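Local coordinates for chitinase A (Cycas revoluta, PDB 4MNK), which probably hydrolyses the beta-1,4 linkages of chitin as a class V plant chitinase of glycosyl hydrolase family 18, at residues A34-N39 and F43-P48; T71-G76 and A105-Y110; Q308-K313 and P339-D344. One frame throughout, in Å; residues are numbered along the deposited sequence.

Contact 1: A34-N39 and F43-P48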
# COMPACT_ATOMS: atom_id res chain seq x y z
N ALA A 34 -9.60 -1.37 3.53
CA ALA A 34 -8.94 -0.18 4.07
C ALA A 34 -9.99 0.91 4.32
O ALA A 34 -10.66 1.33 3.38
CB ALA A 34 -7.88 0.32 3.08
N PHE A 35 -10.17 1.40 5.56
CA PHE A 35 -9.41 1.05 6.76
C PHE A 35 -10.35 0.98 7.96
O PHE A 35 -11.37 1.69 8.01
CB PHE A 35 -8.39 2.15 7.09
CG PHE A 35 -7.31 2.34 6.07
CD1 PHE A 35 -6.18 1.54 6.08
CD2 PHE A 35 -7.40 3.36 5.12
CE1 PHE A 35 -5.16 1.71 5.14
CE2 PHE A 35 -6.39 3.55 4.18
CZ PHE A 35 -5.27 2.73 4.18
N ALA A 36 -10.00 0.16 8.93
CA ALA A 36 -10.57 0.28 10.27
C ALA A 36 -9.89 1.46 10.96
O ALA A 36 -8.73 1.79 10.65
CB ALA A 36 -10.36 -1.00 11.05
N GLU A 37 -10.60 2.09 11.89
CA GLU A 37 -10.09 3.26 12.60
C GLU A 37 -9.62 2.89 14.01
O GLU A 37 -10.10 1.92 14.60
CB GLU A 37 -11.15 4.36 12.65
CG GLU A 37 -12.37 4.03 13.49
CD GLU A 37 -13.45 5.09 13.40
OE1 GLU A 37 -14.12 5.33 14.42
OE2 GLU A 37 -13.62 5.68 12.31
N LEU A 38 -8.67 3.67 14.53
CA LEU A 38 -8.10 3.43 15.86
C LEU A 38 -9.06 3.74 16.99
O LEU A 38 -9.01 3.10 18.04
CB LEU A 38 -6.79 4.21 16.03
CG LEU A 38 -5.54 3.56 15.43
CD1 LEU A 38 -5.51 3.65 13.90
CD2 LEU A 38 -4.28 4.19 16.00
N ASN A 39 -9.95 4.72 16.77
CA ASN A 39 -10.98 5.08 17.74
C ASN A 39 -10.41 5.50 19.10
O ASN A 39 -10.75 4.93 20.14
CB ASN A 39 -12.01 3.94 17.87
CG ASN A 39 -13.22 4.32 18.73
OD1 ASN A 39 -13.58 5.49 18.84
ND2 ASN A 39 -13.84 3.32 19.33
N PHE A 43 -9.43 3.32 22.03
CA PHE A 43 -8.71 2.42 21.12
C PHE A 43 -9.37 1.06 20.99
O PHE A 43 -8.70 0.03 20.83
CB PHE A 43 -7.21 2.34 21.48
CG PHE A 43 -6.49 3.63 21.29
CD1 PHE A 43 -6.15 4.43 22.37
CD2 PHE A 43 -6.16 4.07 20.00
CE1 PHE A 43 -5.49 5.64 22.19
CE2 PHE A 43 -5.51 5.27 19.81
CZ PHE A 43 -5.17 6.06 20.90
N GLU A 44 -10.70 1.07 21.08
CA GLU A 44 -11.51 -0.07 20.70
C GLU A 44 -11.67 0.02 19.18
O GLU A 44 -12.55 0.72 18.67
CB GLU A 44 -12.86 -0.06 21.42
CG GLU A 44 -12.78 0.03 22.95
CD GLU A 44 -12.22 -1.23 23.61
OE1 GLU A 44 -12.33 -2.33 23.03
OE2 GLU A 44 -11.67 -1.10 24.73
N VAL A 45 -10.77 -0.66 18.48
CA VAL A 45 -10.67 -0.59 17.03
C VAL A 45 -11.98 -1.03 16.38
O VAL A 45 -12.63 -1.97 16.83
CB VAL A 45 -9.47 -1.43 16.52
CG1 VAL A 45 -9.39 -1.45 15.00
CG2 VAL A 45 -8.18 -0.89 17.10
N ARG A 46 -12.37 -0.32 15.32
CA ARG A 46 -13.67 -0.54 14.67
C ARG A 46 -13.63 -0.03 13.23
O ARG A 46 -12.80 0.81 12.89
CB ARG A 46 -14.76 0.21 15.44
CG ARG A 46 -14.58 1.72 15.45
CD ARG A 46 -15.64 2.43 16.26
NE ARG A 46 -15.57 3.87 16.05
CZ ARG A 46 -16.32 4.76 16.70
NH1 ARG A 46 -16.18 6.05 16.43
NH2 ARG A 46 -17.20 4.37 17.60
N VAL A 47 -14.53 -0.52 12.38
CA VAL A 47 -14.74 0.16 11.11
C VAL A 47 -15.55 1.42 11.40
O VAL A 47 -16.29 1.46 12.39
CB VAL A 47 -15.42 -0.73 10.03
CG1 VAL A 47 -14.49 -1.86 9.61
CG2 VAL A 47 -16.76 -1.26 10.50
N PRO A 48 -15.39 2.47 10.57
CA PRO A 48 -16.18 3.67 10.77
C PRO A 48 -17.66 3.32 10.97
O PRO A 48 -18.24 2.61 10.14
CB PRO A 48 -15.97 4.44 9.47
CG PRO A 48 -14.59 4.06 9.04
CD PRO A 48 -14.41 2.63 9.46
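Arg46 reaches the carboxylate of Glu37 side-on. NE and NH1 both donate to the same oxygen, OE1. The Arg46 NE to Glu37 OE1 bond is 2.6 Å in this conformer of Glu37, one of two modelled, and OE1 lies in the guanidinium plane. The carboxylate is turned 45° from that plane. The amide of Asn39 instead lies flat on the guanidinium, with planes 8° apart and OD1 3.5 Å above its centre. CG of Asn39 is anti to the backbone N (chi1 -172°). This also brings Asn39 ND2 within 3.0 Å of Glu44 O, in a fairly straight bond. With Arg46 replaced by an alanine, the Glu37 carboxylate is likely to lose its charged mate and the Asn39 amide the group stacked on it. In the backbone, Glu37 and Arg46 form a single antiparallel hydrogen-bonded pair in the loop that follows barrel strand 30-36. Glu37 N donates to Arg46 O at 2.7 Å. The turn is closed by Phe43 N donating to Asn39 O. Leu38 CB meets the Phe43 ring at CD2, 4.0 Å away. Ala36 CB lies 4.1 Å from Val45 CG1. Phe35, preceded by a cis peptide bond, touches bound NAG in the glycan pocket.

Contact 2: T71-G76 and A105-Y110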
# COMPACT_ATOMS: atom_id res chain seq x y z
N THR A 71 -8.60 -12.56 2.97
CA THR A 71 -8.76 -11.13 3.22
C THR A 71 -8.09 -10.70 4.52
O THR A 71 -7.93 -11.49 5.45
CB THR A 71 -10.23 -10.71 3.26
OG1 THR A 71 -10.89 -11.40 4.33
CG2 THR A 71 -10.93 -11.01 1.93
N LEU A 72 -7.70 -9.43 4.55
CA LEU A 72 -7.18 -8.80 5.76
C LEU A 72 -7.85 -7.45 5.92
O LEU A 72 -8.28 -6.84 4.94
CB LEU A 72 -5.66 -8.62 5.69
CG LEU A 72 -4.76 -9.87 5.69
CD1 LEU A 72 -4.61 -10.49 4.30
CD2 LEU A 72 -3.40 -9.56 6.29
N ILE A 73 -7.96 -7.00 7.15
CA ILE A 73 -8.46 -5.66 7.41
C ILE A 73 -7.31 -4.78 7.90
O ILE A 73 -6.58 -5.15 8.83
CB ILE A 73 -9.70 -5.66 8.36
CG1 ILE A 73 -10.24 -4.23 8.54
CG2 ILE A 73 -9.39 -6.35 9.69
CD1 ILE A 73 -11.68 -4.19 9.02
N SER A 74 -7.12 -3.65 7.22
CA SER A 74 -6.04 -2.73 7.54
C SER A 74 -6.52 -1.65 8.50
O SER A 74 -7.58 -1.06 8.31
CB SER A 74 -5.47 -2.10 6.26
OG SER A 74 -4.38 -1.25 6.54
N ILE A 75 -5.72 -1.40 9.53
CA ILE A 75 -6.04 -0.44 10.58
C ILE A 75 -5.14 0.78 10.42
O ILE A 75 -3.91 0.67 10.37
CB ILE A 75 -5.81 -1.06 11.98
CG1 ILE A 75 -6.70 -2.30 12.16
CG2 ILE A 75 -6.06 -0.02 13.08
CD1 ILE A 75 -6.23 -3.23 13.27
N GLY A 76 -5.77 1.95 10.33
CA GLY A 76 -5.05 3.21 10.27
C GLY A 76 -5.18 3.89 8.93
O GLY A 76 -6.27 4.30 8.53
N ALA A 105 -10.49 -9.21 17.81
CA ALA A 105 -11.94 -9.40 17.83
C ALA A 105 -12.60 -8.89 16.56
O ALA A 105 -13.52 -9.52 16.04
CB ALA A 105 -12.56 -8.74 19.06
N LEU A 106 -12.13 -7.75 16.06
CA LEU A 106 -12.66 -7.15 14.84
C LEU A 106 -12.46 -8.04 13.61
O LEU A 106 -13.40 -8.25 12.83
CB LEU A 106 -12.01 -5.78 14.60
CG LEU A 106 -12.63 -4.91 13.51
CD1 LEU A 106 -13.93 -4.30 13.98
CD2 LEU A 106 -11.65 -3.82 13.12
N ALA A 107 -11.25 -8.58 13.45
CA ALA A 107 -10.96 -9.45 12.32
C ALA A 107 -11.87 -10.68 12.34
O ALA A 107 -12.46 -11.04 11.32
CB ALA A 107 -9.49 -9.86 12.32
N ARG A 108 -12.02 -11.30 13.51
CA ARG A 108 -12.90 -12.46 13.65
C ARG A 108 -14.37 -12.09 13.42
O ARG A 108 -15.10 -12.85 12.79
CB ARG A 108 -12.72 -13.14 15.01
CG ARG A 108 -11.34 -13.76 15.23
CD ARG A 108 -10.96 -14.76 14.15
NE ARG A 108 -9.78 -15.52 14.52
CZ ARG A 108 -9.06 -16.26 13.68
NH1 ARG A 108 -9.38 -16.34 12.40
NH2 ARG A 108 -8.00 -16.92 14.13
N ARG A 109 -14.79 -10.93 13.92
CA ARG A 109 -16.18 -10.51 13.83
C ARG A 109 -16.68 -10.34 12.39
O ARG A 109 -17.84 -10.64 12.10
CB ARG A 109 -16.41 -9.23 14.64
CG ARG A 109 -17.86 -8.82 14.75
CD ARG A 109 -18.09 -7.84 15.89
NE ARG A 109 -17.81 -8.45 17.19
CZ ARG A 109 -16.79 -8.11 17.97
NH1 ARG A 109 -16.62 -8.71 19.14
NH2 ARG A 109 -15.94 -7.15 17.60
N TYR A 110 -15.81 -9.86 11.51
CA TYR A 110 -16.18 -9.66 10.11
C TYR A 110 -15.69 -10.74 9.15
O TYR A 110 -15.92 -10.65 7.95
CB TYR A 110 -15.74 -8.28 9.62
CG TYR A 110 -16.42 -7.12 10.32
CD1 TYR A 110 -15.66 -6.16 10.99
CD2 TYR A 110 -17.81 -6.97 10.31
CE1 TYR A 110 -16.27 -5.09 11.63
CE2 TYR A 110 -18.43 -5.91 10.95
CZ TYR A 110 -17.65 -4.98 11.61
OH TYR A 110 -18.25 -3.92 12.25
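Ile73 and Leu106 meet through their end methyl groups, with CD1 of Ile73 4.1 Å from CD2 of Leu106. The two side chains cross at about a right angle. Both residues point toward the opposite segment. CG1 of Ile73 is anti to its own backbone N (chi1 -177°), which carries CD1 out to the leucine. The leucine reaches back in a similar way, its CG anti to the backbone N (chi1 -170°). The other branch of Ile73 turns to Ala107: its CG2 lies 4.4 Å from Ala107 CB and equally far from Ala107 CA. Ile73 therefore fits against two successive helix residues, one with each branch. The backbones are also nearest here, with Ile73 CA 6.7 Å from Ala107 CA. All three residues are buried, and the contact across the two segments is purely apolar. It is also small, burying 144 Å² in all.

This is the packing of a helix on a parallel strand in the TIM barrel of family 18. Strand 70-77 runs between strands 30-36 and 114-119, and helix 93-110 covers it from outside. Leu106 also touches Ala36, Ala107 touches Leu115, and Val47 from the loop after strand 30-36 packs on Ile73 and Tyr110.

Contact 3: Q308-K313 and P339-D344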
# COMPACT_ATOMS: atom_id res chain seq x y z
N GLN A 308 3.37 -2.15 -19.59
CA GLN A 308 4.78 -2.50 -19.72
C GLN A 308 5.55 -2.36 -18.41
O GLN A 308 6.27 -3.28 -18.01
CB GLN A 308 5.45 -1.68 -20.82
CG GLN A 308 6.88 -2.11 -21.11
CD GLN A 308 7.48 -1.41 -22.31
OE1 GLN A 308 6.88 -0.49 -22.88
NE2 GLN A 308 8.66 -1.85 -22.71
N SER A 309 5.39 -1.23 -17.72
CA SER A 309 6.15 -1.02 -16.49
C SER A 309 5.72 -1.98 -15.38
O SER A 309 6.56 -2.42 -14.60
CB SER A 309 6.12 0.44 -16.04
OG SER A 309 4.84 0.83 -15.59
N VAL A 310 4.43 -2.31 -15.32
CA VAL A 310 3.95 -3.27 -14.32
C VAL A 310 4.55 -4.66 -14.57
O VAL A 310 5.03 -5.31 -13.64
CB VAL A 310 2.40 -3.32 -14.24
CG1 VAL A 310 1.92 -4.52 -13.43
CG2 VAL A 310 1.87 -2.03 -13.64
N ALA A 311 4.55 -5.11 -15.82
CA ALA A 311 5.17 -6.40 -16.15
C ALA A 311 6.64 -6.42 -15.74
O ALA A 311 7.13 -7.40 -15.20
CB ALA A 311 5.01 -6.72 -17.62
N LEU A 312 7.33 -5.31 -16.00
CA LEU A 312 8.75 -5.21 -15.64
C LEU A 312 8.96 -5.20 -14.12
O LEU A 312 9.88 -5.85 -13.63
CB LEU A 312 9.39 -3.99 -16.30
CG LEU A 312 9.56 -4.10 -17.82
CD1 LEU A 312 9.86 -2.74 -18.43
CD2 LEU A 312 10.63 -5.12 -18.22
N LYS A 313 8.10 -4.49 -13.40
CA LYS A 313 8.18 -4.45 -11.93
C LYS A 313 7.90 -5.81 -11.30
O LYS A 313 8.55 -6.19 -10.33
CB LYS A 313 7.24 -3.40 -11.36
CG LYS A 313 7.74 -1.99 -11.50
CD LYS A 313 6.80 -1.00 -10.87
CE LYS A 313 7.43 0.37 -10.84
NZ LYS A 313 6.56 1.34 -10.14
N PRO A 339 -3.73 -5.34 -12.70
CA PRO A 339 -3.71 -6.61 -11.98
C PRO A 339 -3.66 -7.85 -12.89
O PRO A 339 -3.06 -8.86 -12.52
CB PRO A 339 -5.00 -6.56 -11.16
CG PRO A 339 -5.20 -5.11 -10.91
CD PRO A 339 -4.81 -4.46 -12.21
N LYS A 340 -4.27 -7.78 -14.08
CA LYS A 340 -4.21 -8.89 -15.03
C LYS A 340 -2.79 -9.15 -15.55
O LYS A 340 -2.31 -10.29 -15.51
CB LYS A 340 -5.20 -8.69 -16.18
CG LYS A 340 -5.16 -9.77 -17.27
CD LYS A 340 -5.47 -11.17 -16.75
CE LYS A 340 -5.60 -12.16 -17.89
NZ LYS A 340 -5.31 -13.56 -17.47
N ILE A 341 -2.13 -8.09 -16.01
CA ILE A 341 -0.75 -8.17 -16.47
C ILE A 341 0.17 -8.72 -15.39
O ILE A 341 1.00 -9.59 -15.65
CB ILE A 341 -0.26 -6.80 -16.95
CG1 ILE A 341 -0.85 -6.52 -18.33
CG2 ILE A 341 1.25 -6.76 -16.99
CD1 ILE A 341 -1.48 -5.19 -18.43
N ALA A 342 0.00 -8.21 -14.17
CA ALA A 342 0.82 -8.62 -13.02
C ALA A 342 0.66 -10.11 -12.73
O ALA A 342 1.65 -10.83 -12.56
CB ALA A 342 0.48 -7.79 -11.81
N SER A 343 -0.59 -10.58 -12.70
CA SER A 343 -0.87 -11.99 -12.44
C SER A 343 -0.29 -12.88 -13.54
O SER A 343 0.33 -13.90 -13.24
CB SER A 343 -2.38 -12.21 -12.30
OG SER A 343 -2.65 -13.56 -11.99
N ASP A 344 -0.48 -12.49 -14.79
CA ASP A 344 0.07 -13.22 -15.93
C ASP A 344 1.60 -13.26 -15.90
O ASP A 344 2.20 -14.28 -16.23
CB ASP A 344 -0.41 -12.62 -17.26
CG ASP A 344 -1.86 -12.96 -17.58
OD1 ASP A 344 -2.53 -13.67 -16.80
OD2 ASP A 344 -2.34 -12.51 -18.65
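The axes of helix segments 308-313 and 339-344 approach to 8.7 Å and cross at -33°, running in broadly the same direction, with Ala311 and Ala342 nearest at 5.8 Å between CA atoms. Four apolar residues fill the space between them. Val310 points toward the other helix. Its CG1, anti to the backbone N (chi1 168°), meets the Ala342 methyl CB at 3.9 Å. Ile341 is modelled in two conformers, and the distances to it hold for one of them. In that conformer the same Val310 CG1 lies 4.3 Å from Ile341 CG2. Ile341 uses this CG2 branch for its other neighbour too, as Ala311 CB is 3.8 Å from Ile341 CG2. The small side chain of Ala311 lets Ile341 come close to the backbone, with Ile341 CG2 3.9 Å from Ala311 N.

These are helices 307-319 and 337-346 of the TIM barrel, which lie side by side on its outer surface, with strand 324-328 between them in the chain. Val310 and Ala342 both also touch Phe327 of that strand, so this side of the contact rests on the barrel wall.

Farther round helix 337-346, Lys340 and Asp344 form a salt bridge one turn apart. Lys340 NZ donates to Asp344 OD1 at 2.9 Å, on the syn lone pair, with a weak second bond to OD2.

From the N terminus, contact 1 comes first and closes the tightest loop, a turn with three residues between its segments just after strand 30-36. Contact 2 follows, bringing helix 93-110 back onto strand 70-77 after helix 80-90. Contact 3 closes last, near the C terminus, across strand 324-328. The three loops are in series; none nests in or crosses another. Contacts 1 and 2 touch through neighbouring parallel strands, with Ala36 probably hydrogen-bonded to Ser74 and Gly76. Contact 3 stands apart, its centre about 33 Å from that of contact 1 and on the opposite side of the chain's centre, where it joins two helices of the same barrel.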